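Local coordinates for structural protein ORF131 (Acidianus two-tailed virus, PDB 3FAJ) that is a structural protein of the virion of an archaeal two-tailed virus and probably binds DNA, at residues G48-E51 and V52-L56; H76-V79 and K80-D84; G103-I106 and A107-S111. One frame throughout, in Å; residues are numbered along the deposited sequence.

Contact 1: G48-E51 and V52-L56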
ATOM      1  N   GLY A  48       1.158 -11.807  -4.725  1.00 28.56           N
ATOM      2  CA  GLY A  48       2.361 -12.451  -4.259  1.00 27.42           C
ATOM      3  C   GLY A  48       3.409 -11.398  -3.980  1.00 25.80           C
ATOM      4  O   GLY A  48       3.135 -10.187  -4.038  1.00 25.17           O
ATOM      5  N   TYR A  49       4.600 -11.874  -3.639  1.00 24.57           N
ATOM      6  CA  TYR A  49       5.741 -11.004  -3.430  1.00 24.27           C
ATOM      7  C   TYR A  49       6.755 -11.392  -4.483  1.00 23.65           C
ATOM      8  O   TYR A  49       6.995 -12.583  -4.690  1.00 23.49           O
ATOM      9  CB  TYR A  49       6.330 -11.179  -2.028  1.00 24.47           C
ATOM     10  CG  TYR A  49       7.472 -10.235  -1.724  1.00 24.45           C
ATOM     11  CD1 TYR A  49       7.224  -8.921  -1.304  1.00 24.74           C
ATOM     12  CD2 TYR A  49       8.802 -10.649  -1.863  1.00 23.67           C
ATOM     13  CE1 TYR A  49       8.284  -8.044  -1.027  1.00 25.35           C
ATOM     14  CE2 TYR A  49       9.864  -9.769  -1.582  1.00 25.73           C
ATOM     15  CZ  TYR A  49       9.581  -8.468  -1.158  1.00 26.42           C
ATOM     16  OH  TYR A  49      10.613  -7.584  -0.893  1.00 26.53           O
ATOM     17  N   PRO A  50       7.375 -10.397  -5.136  1.00 23.78           N
ATOM     18  CA  PRO A  50       7.300  -8.943  -4.935  1.00 24.03           C
ATOM     19  C   PRO A  50       6.171  -8.189  -5.647  1.00 24.39           C
ATOM     20  O   PRO A  50       6.175  -6.963  -5.610  1.00 24.92           O
ATOM     21  CB  PRO A  50       8.648  -8.468  -5.493  1.00 24.06           C
ATOM     22  CG  PRO A  50       8.877  -9.388  -6.632  1.00 23.86           C
ATOM     23  CD  PRO A  50       8.364 -10.748  -6.173  1.00 23.89           C
ATOM     24  N   GLU A  51       5.226  -8.890  -6.276  1.00 24.49           N
ATOM     25  CA  GLU A  51       4.100  -8.220  -6.967  1.00 25.48           C
ATOM     26  C   GLU A  51       3.478  -7.097  -6.138  1.00 24.35           C
ATOM     27  O   GLU A  51       3.257  -5.990  -6.639  1.00 23.62           O
ATOM     28  CB  GLU A  51       3.007  -9.230  -7.361  0.80 25.66           C
ATOM     29  CG  GLU A  51       1.689  -8.601  -7.854  0.80 28.12           C
ATOM     30  CD  GLU A  51       0.583  -9.627  -8.126  0.80 28.84           C
ATOM     31  OE1 GLU A  51       0.587 -10.719  -7.512  0.80 32.46           O
ATOM     32  OE2 GLU A  51      -0.305  -9.339  -8.962  0.80 33.68           O
ATOM     33  N   VAL A  52       3.226  -7.377  -4.864  1.00 23.37           N
ATOM     34  CA  VAL A  52       2.546  -6.401  -4.028  1.00 23.84           C
ATOM     35  C   VAL A  52       3.356  -5.122  -3.902  1.00 24.00           C
ATOM     36  O   VAL A  52       2.789  -4.032  -4.066  1.00 23.91           O
ATOM     37  CB  VAL A  52       2.151  -6.963  -2.626  1.00 24.56           C
ATOM     38  CG1 VAL A  52       3.359  -7.483  -1.840  1.00 25.18           C
ATOM     39  CG2 VAL A  52       1.365  -5.886  -1.808  1.00 25.33           C
ATOM     40  N   THR A  53       4.665  -5.233  -3.638  1.00 22.75           N
ATOM     41  CA  THR A  53       5.454  -4.008  -3.436  1.00 23.79           C
ATOM     42  C   THR A  53       5.756  -3.262  -4.731  1.00 23.68           C
ATOM     43  O   THR A  53       5.820  -2.029  -4.724  1.00 25.00           O
ATOM     44  CB  THR A  53       6.735  -4.264  -2.653  1.00 23.41           C
ATOM     45  OG1 THR A  53       7.410  -5.376  -3.232  1.00 22.40           O
ATOM     46  CG2 THR A  53       6.380  -4.549  -1.177  1.00 24.62           C
ATOM     47  N   LEU A  54       5.914  -3.997  -5.830  1.00 23.87           N
ATOM     48  CA  LEU A  54       6.142  -3.362  -7.137  1.00 23.07           C
ATOM     49  C   LEU A  54       4.899  -2.553  -7.530  1.00 23.05           C
ATOM     50  O   LEU A  54       5.017  -1.418  -8.014  1.00 23.55           O
ATOM     51  CB  LEU A  54       6.443  -4.420  -8.196  1.00 22.87           C
ATOM     52  CG  LEU A  54       7.781  -5.161  -8.027  1.00 23.18           C
ATOM     53  CD1 LEU A  54       7.814  -6.400  -8.916  1.00 23.37           C
ATOM     54  CD2 LEU A  54       8.960  -4.226  -8.334  1.00 24.81           C
ATOM     55  N   LYS A  55       3.722  -3.136  -7.312  1.00 22.25           N
ATOM     56  CA  LYS A  55       2.462  -2.458  -7.614  1.00 22.95           C
ATOM     57  C   LYS A  55       2.239  -1.240  -6.706  1.00 22.96           C
ATOM     58  O   LYS A  55       1.815  -0.180  -7.207  1.00 23.81           O
ATOM     59  CB  LYS A  55       1.269  -3.415  -7.506  1.00 23.27           C
ATOM     60  CG  LYS A  55       1.210  -4.444  -8.617  1.00 25.29           C
ATOM     61  CD  LYS A  55      -0.053  -5.268  -8.514  1.00 31.47           C
ATOM     62  CE  LYS A  55      -0.311  -5.995  -9.830  1.00 34.09           C
ATOM     63  NZ  LYS A  55      -1.564  -6.818  -9.778  1.00 39.24           N
ATOM     64  N   LEU A  56       2.497  -1.383  -5.397  1.00 22.86           N
ATOM     65  CA  LEU A  56       2.399  -0.229  -4.475  1.00 22.70           C
ATOM     66  C   LEU A  56       3.382   0.853  -4.885  1.00 22.68           C
ATOM     67  O   LEU A  56       3.047   2.030  -4.857  1.00 23.48           O
ATOM     68  CB  LEU A  56       2.669  -0.642  -3.031  1.00 23.01           C
ATOM     69  CG  LEU A  56       1.551  -1.476  -2.393  1.00 23.15           C
ATOM     70  CD1 LEU A  56       2.029  -2.033  -1.035  1.00 23.11           C
ATOM     71  CD2 LEU A  56       0.214  -0.644  -2.245  1.00 25.54           C
TER

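Contact 2: H76-V79 and K80-D84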
ATOM      1  N   HIS A  76       4.848   4.600   0.857  1.00 23.68           N
ATOM      2  CA  HIS A  76       6.244   4.275   1.123  1.00 24.70           C
ATOM      3  C   HIS A  76       6.382   3.533   2.463  1.00 24.08           C
ATOM      4  O   HIS A  76       7.122   2.541   2.558  1.00 25.31           O
ATOM      5  CB  HIS A  76       7.091   5.550   1.099  1.00 24.51           C
ATOM      6  CG  HIS A  76       8.560   5.297   1.110  1.00 26.29           C
ATOM      7  ND1 HIS A  76       9.302   5.233   2.273  1.00 27.20           N
ATOM      8  CD2 HIS A  76       9.436   5.106   0.093  1.00 27.85           C
ATOM      9  CE1 HIS A  76      10.570   5.011   1.973  1.00 27.50           C
ATOM     10  NE2 HIS A  76      10.681   4.936   0.657  1.00 29.33           N
ATOM     11  N   ALA A  77       5.672   4.007   3.488  1.00 24.50           N
ATOM     12  CA  ALA A  77       5.746   3.387   4.828  1.00 24.75           C
ATOM     13  C   ALA A  77       5.256   1.944   4.771  1.00 24.65           C
ATOM     14  O   ALA A  77       5.883   1.053   5.366  1.00 24.54           O
ATOM     15  CB  ALA A  77       4.948   4.211   5.879  1.00 24.14           C
ATOM     16  N   ILE A  78       4.165   1.710   4.049  1.00 24.53           N
ATOM     17  CA  ILE A  78       3.598   0.363   3.919  1.00 24.64           C
ATOM     18  C   ILE A  78       4.550  -0.568   3.149  1.00 24.70           C
ATOM     19  O   ILE A  78       4.768  -1.711   3.556  1.00 24.55           O
ATOM     20  CB  ILE A  78       2.198   0.397   3.287  1.00 25.20           C
ATOM     21  CG1 ILE A  78       1.220   1.077   4.275  1.00 25.47           C
ATOM     22  CG2 ILE A  78       1.719  -1.034   2.952  1.00 25.22           C
ATOM     23  CD1 ILE A  78      -0.139   1.472   3.616  1.00 27.33           C
ATOM     24  N   VAL A  79       5.117  -0.054   2.057  1.00 24.72           N
ATOM     25  CA  VAL A  79       6.072  -0.841   1.266  1.00 24.61           C
ATOM     26  C   VAL A  79       7.227  -1.303   2.153  1.00 25.35           C
ATOM     27  O   VAL A  79       7.622  -2.478   2.110  1.00 25.21           O
ATOM     28  CB  VAL A  79       6.570  -0.077   0.008  1.00 24.44           C
ATOM     29  CG1 VAL A  79       7.775  -0.798  -0.646  1.00 24.07           C
ATOM     30  CG2 VAL A  79       5.410   0.098  -0.990  1.00 25.03           C
ATOM     31  N   LYS A  80       7.765  -0.400   2.968  1.00 25.30           N
ATOM     32  CA  LYS A  80       8.845  -0.740   3.900  0.50 25.23           C
ATOM     33  C   LYS A  80       8.431  -1.859   4.862  1.00 25.76           C
ATOM     34  O   LYS A  80       9.193  -2.808   5.127  1.00 24.25           O
ATOM     35  CB  LYS A  80       9.257   0.504   4.676  0.50 25.83           C
ATOM     36  CG  LYS A  80      10.461   0.293   5.608  0.50 26.33           C
ATOM     37  CD  LYS A  80      11.229   1.584   5.854  0.50 30.28           C
ATOM     38  CE  LYS A  80      10.350   2.728   6.342  0.50 30.95           C
ATOM     39  NZ  LYS A  80      11.187   3.758   7.062  0.50 33.71           N
ATOM     40  N   MET A  81       7.209  -1.746   5.396  1.00 24.90           N
ATOM     41  CA  MET A  81       6.725  -2.729   6.369  1.00 27.08           C
ATOM     42  C   MET A  81       6.612  -4.101   5.725  1.00 25.68           C
ATOM     43  O   MET A  81       7.034  -5.100   6.305  1.00 25.19           O
ATOM     44  CB  MET A  81       5.365  -2.307   6.960  1.00 26.49           C
ATOM     45  CG  MET A  81       5.519  -1.195   7.993  1.00 28.05           C
ATOM     46  SD  MET A  81       3.898  -0.723   8.626  1.00 34.32           S
ATOM     47  CE  MET A  81       3.420   0.640   7.583  1.00 34.65           C
ATOM     48  N   ILE A  82       6.052  -4.150   4.518  1.00 24.85           N
ATOM     49  CA  ILE A  82       5.887  -5.439   3.831  1.00 23.90           C
ATOM     50  C   ILE A  82       7.240  -6.041   3.449  1.00 23.76           C
ATOM     51  O   ILE A  82       7.492  -7.223   3.683  1.00 23.47           O
ATOM     52  CB  ILE A  82       4.968  -5.308   2.593  1.00 22.51           C
ATOM     53  CG1 ILE A  82       3.553  -4.893   3.024  1.00 23.58           C
ATOM     54  CG2 ILE A  82       4.939  -6.648   1.814  1.00 24.05           C
ATOM     55  CD1 ILE A  82       2.591  -4.692   1.891  1.00 24.88           C
ATOM     56  N   SER A  83       8.130  -5.210   2.887  1.00 23.97           N
ATOM     57  CA  SER A  83       9.486  -5.642   2.520  0.50 24.51           C
ATOM     58  C   SER A  83      10.232  -6.228   3.711  1.00 24.65           C
ATOM     59  O   SER A  83      10.870  -7.276   3.600  1.00 24.29           O
ATOM     60  CB  SER A  83      10.285  -4.463   1.952  0.50 24.76           C
ATOM     61  OG  SER A  83       9.626  -3.912   0.827  0.50 25.78           O
ATOM     62  N   ASP A  84      10.151  -5.534   4.846  1.00 24.94           N
ATOM     63  CA  ASP A  84      10.836  -5.947   6.059  1.00 26.12           C
ATOM     64  C   ASP A  84      10.296  -7.275   6.580  1.00 25.87           C
ATOM     65  O   ASP A  84      11.085  -8.124   7.015  1.00 25.93           O
ATOM     66  CB  ASP A  84      10.717  -4.874   7.143  1.00 26.70           C
ATOM     67  CG  ASP A  84      11.563  -3.632   6.857  1.00 29.69           C
ATOM     68  OD1 ASP A  84      12.417  -3.639   5.929  1.00 31.28           O
ATOM     69  OD2 ASP A  84      11.360  -2.628   7.585  1.00 31.37           O
TER

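Contact 3: G103-I106 and A107-S111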
ATOM      1  N   GLY A 103       0.957 -16.654   5.308  1.00 21.87           N
ATOM      2  CA  GLY A 103      -0.109 -16.212   6.230  1.00 21.68           C
ATOM      3  C   GLY A 103       0.413 -15.452   7.443  1.00 21.78           C
ATOM      4  O   GLY A 103      -0.191 -14.459   7.876  1.00 21.66           O
ATOM      5  N   GLU A 104       1.546 -15.917   7.984  1.00 21.66           N
ATOM      6  CA  GLU A 104       2.207 -15.256   9.109  0.50 22.59           C
ATOM      7  C   GLU A 104       2.557 -13.793   8.805  1.00 22.09           C
ATOM      8  O   GLU A 104       2.425 -12.918   9.679  1.00 22.31           O
ATOM      9  CB  GLU A 104       3.458 -16.050   9.531  0.50 22.30           C
ATOM     10  CG  GLU A 104       3.142 -17.411  10.153  0.50 24.02           C
ATOM     11  CD  GLU A 104       4.316 -18.404  10.150  0.50 24.76           C
ATOM     12  OE1 GLU A 104       5.289 -18.232   9.380  0.50 28.69           O
ATOM     13  OE2 GLU A 104       4.250 -19.382  10.919  0.50 26.99           O
ATOM     14  N   VAL A 105       3.006 -13.527   7.576  1.00 21.54           N
ATOM     15  CA  VAL A 105       3.337 -12.165   7.155  1.00 21.79           C
ATOM     16  C   VAL A 105       2.083 -11.287   7.022  1.00 22.08           C
ATOM     17  O   VAL A 105       2.053 -10.129   7.465  1.00 22.72           O
ATOM     18  CB  VAL A 105       4.116 -12.151   5.829  1.00 21.69           C
ATOM     19  CG1 VAL A 105       4.192 -10.719   5.261  1.00 23.07           C
ATOM     20  CG2 VAL A 105       5.497 -12.685   6.059  1.00 21.92           C
ATOM     21  N   ILE A 106       1.037 -11.834   6.419  1.00 22.09           N
ATOM     22  CA  ILE A 106      -0.227 -11.089   6.350  1.00 22.17           C
ATOM     23  C   ILE A 106      -0.720 -10.718   7.750  1.00 22.81           C
ATOM     24  O   ILE A 106      -1.114  -9.579   7.986  1.00 22.69           O
ATOM     25  CB  ILE A 106      -1.297 -11.857   5.541  1.00 22.56           C
ATOM     26  CG1 ILE A 106      -0.812 -12.079   4.105  1.00 21.30           C
ATOM     27  CG2 ILE A 106      -2.668 -11.133   5.591  1.00 22.47           C
ATOM     28  CD1 ILE A 106      -1.740 -12.942   3.264  1.00 23.56           C
ATOM     29  N   ALA A 107      -0.673 -11.684   8.669  1.00 21.63           N
ATOM     30  CA  ALA A 107      -1.093 -11.469  10.051  1.00 22.95           C
ATOM     31  C   ALA A 107      -0.238 -10.392  10.733  1.00 23.87           C
ATOM     32  O   ALA A 107      -0.772  -9.497  11.395  1.00 24.94           O
ATOM     33  CB  ALA A 107      -1.026 -12.787  10.832  1.00 23.01           C
ATOM     34  N   GLN A 108       1.081 -10.489  10.580  1.00 24.05           N
ATOM     35  CA  GLN A 108       1.998  -9.538  11.233  1.00 24.38           C
ATOM     36  C   GLN A 108       1.739  -8.123  10.724  1.00 24.63           C
ATOM     37  O   GLN A 108       1.540  -7.184  11.516  1.00 24.64           O
ATOM     38  CB  GLN A 108       3.438  -9.948  10.955  0.80 24.44           C
ATOM     39  CG  GLN A 108       4.491  -8.992  11.488  0.80 27.67           C
ATOM     40  CD  GLN A 108       5.891  -9.412  11.099  0.80 31.98           C
ATOM     41  OE1 GLN A 108       6.148 -10.589  10.828  0.80 35.54           O
ATOM     42  NE2 GLN A 108       6.808  -8.452  11.065  0.80 32.83           N
ATOM     43  N   VAL A 109       1.709  -7.978   9.404  1.00 24.32           N
ATOM     44  CA  VAL A 109       1.509  -6.647   8.783  1.00 24.94           C
ATOM     45  C   VAL A 109       0.156  -6.033   9.153  1.00 25.36           C
ATOM     46  O   VAL A 109       0.085  -4.879   9.605  1.00 24.99           O
ATOM     47  CB  VAL A 109       1.734  -6.703   7.244  1.00 24.80           C
ATOM     48  CG1 VAL A 109       1.403  -5.359   6.595  1.00 24.96           C
ATOM     49  CG2 VAL A 109       3.199  -7.077   6.945  1.00 24.64           C
ATOM     50  N   THR A 110      -0.917  -6.803   8.992  1.00 24.17           N
ATOM     51  CA  THR A 110      -2.268  -6.283   9.245  1.00 25.14           C
ATOM     52  C   THR A 110      -2.504  -5.948  10.720  1.00 24.61           C
ATOM     53  O   THR A 110      -3.343  -5.092  11.041  1.00 26.00           O
ATOM     54  CB  THR A 110      -3.371  -7.224   8.717  1.00 25.65           C
ATOM     55  OG1 THR A 110      -3.259  -8.500   9.327  1.00 27.34           O
ATOM     56  CG2 THR A 110      -3.255  -7.386   7.202  1.00 25.40           C
ATOM     57  N   SER A 111      -1.736  -6.591  11.602  1.00 23.67           N
ATOM     58  CA  SER A 111      -1.808  -6.346  13.051  0.50 24.08           C
ATOM     59  C   SER A 111      -0.974  -5.149  13.499  1.00 23.83           C
ATOM     60  O   SER A 111      -1.075  -4.704  14.645  1.00 24.32           O
ATOM     61  CB  SER A 111      -1.348  -7.582  13.817  0.50 24.27           C
ATOM     62  OG  SER A 111      -2.310  -8.609  13.753  0.50 24.39           O
TER

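Contact 1: G48-E51 and V52-L56
Val52, early in helix 51-66, donates its backbone N to Gly48 O at 2.9 Å, which ties Gly48, in the short strand 48-49, to the start of the helix. Its methyl CG1 is wedged between backbone N and carbonyl carbon (chi1 58°), where it meets the edge of the Tyr49 ring at CD1. A beta-branched apolar residue suits this buried place, for Val52 also packs on Phe42 of helix 31-43. Thr53 comes next, and its hydroxyl OG1, folded back by a chi1 of 49°, donates to Pro50 O at 3.1 Å while also resting 3.6 Å from Tyr49 CE1. Leu54 N reaches the same Pro50 O at 3.0 Å, almost straight (N-H...O 169°), so this one carbonyl is gripped by two donors. Pro50, joined to Tyr49 by a cis peptide bond, occupies the N-cap position; its ring covers a face of the tyrosine through CB, and Pro50 CG lies 3.9 Å from Leu54 CD1, the two side chains running alongside each other. Lys55 repeats the helical bond to Glu51 O and then extends beside the equally extended Glu51, so that Lys55 NZ meets Glu51 OE2 at 2.9 Å on the anti side of the carboxylate. The other oxygen, Glu51 OE1, accepts from Gly48 N at 3.0 Å. With a backbone N-H on one oxygen and an ammonium on the other, the carboxylate is fixed in rotation and probably held in its charged form, linking the strand, helix start and second turn.

Contact 2: H76-V79 and K80-D84
A chi3 of -93° bends the end of Met81 over the preceding turn at Ala77, and in one of its two conformers Ser83 has a chi1 of -58° that turns the hydroxyl back toward Val79. Both contacts belong to the second half of the alpha-helix 69-86, where i to i+4 backbone bonds run from His76 to Ser83 without a break. On the buried side, Ile78 and Ile82 lie alongside each other one turn apart, the branch methyl Ile78 CG2 touching Ile82 CD1 at 3.9 Å. Branched aliphatic chains suit this face: Ile78 packs against Tyr115, Ala118 and Leu122 of helix 113-123, and Ile82 against Phe42 of helix 31-43. Met81 is long and unbranched, and Met81 CE therefore reaches over the backbone, 3.3 Å from Ala77 O, and also touches Ile78 CG1 at 4.0 Å; the small methyl of Ala77 lets CE come down to the carbonyl. Val79 faces helix 51-66. A small hydroxyl residue fits the side packed on Thr53 because the helix itself supplies its acceptor. Val79 O takes the backbone bond from Ser83 N at 2.9 Å and, in the conformer described, a second from Ser83 OG at 2.8 Å, the hydroxyl approaching from above the carbonyl plane, 42° out of it.

Contact 3: G103-I106 and A107-S111
Four successive i to i+4 bonds, from Ala107 N to Gly103 O through Thr110 N to Ile106 O, carry the alpha-helix from Gly103 to Thr110. Val105 and Val109 stand one turn apart and point the same way, with Val105 CG1 meeting Val109 CG2 at 4.1 Å. Their compact branched chains form a ridge that packs on Ala85 of helix 69-86, and Val109 also reaches Phe42. Ile106 and Thr110 make a second such pair, and Ile106 CG2 and Thr110 CG2 lie 4.1 Å apart. Thr110 suits this place by being half apolar: the methyl is on the isoleucine side, while a chi1 of 59° folds Thr110 OG1 back over the helix onto Ile106 O at 2.8 Å, a common side-chain-to-backbone i to i-4 bond in helices. Ile106 O also accepts Thr110 N at 3.0 Å, the two donors arriving from opposite faces of its carbonyl plane. In the conformer described, Glu104 OE1 is hydrogen-bonded to Tyr89 OH. Buried Val105 and Val109, set against exposed Glu104, Ala107 and Gln108, give the pattern of an amphipathic helix, which here lies against the body of a helical bundle.

Following the chain from the N terminus, the contacts come in series, none nested in or crossing another, and each closes one turn or so of backbone. Contact 1 starts helix 51-66 where it leaves strand 48-49, contact 2 lies in the second half of the next helix, 69-86, and contact 3 spans helix 103-111. Contact 2 is the link between the others: Leu56 CB of contact 1 lies 3.5 Å from Val79 CG2 of contact 2, and Ile82 CG1 of contact 2 lies 4.2 Å from Val109 CG1 of contact 3. Contacts 1 and 3 do not touch, their nearest atoms about 7 Å apart, but Phe42 of helix 31-43 packs on side chains from all three.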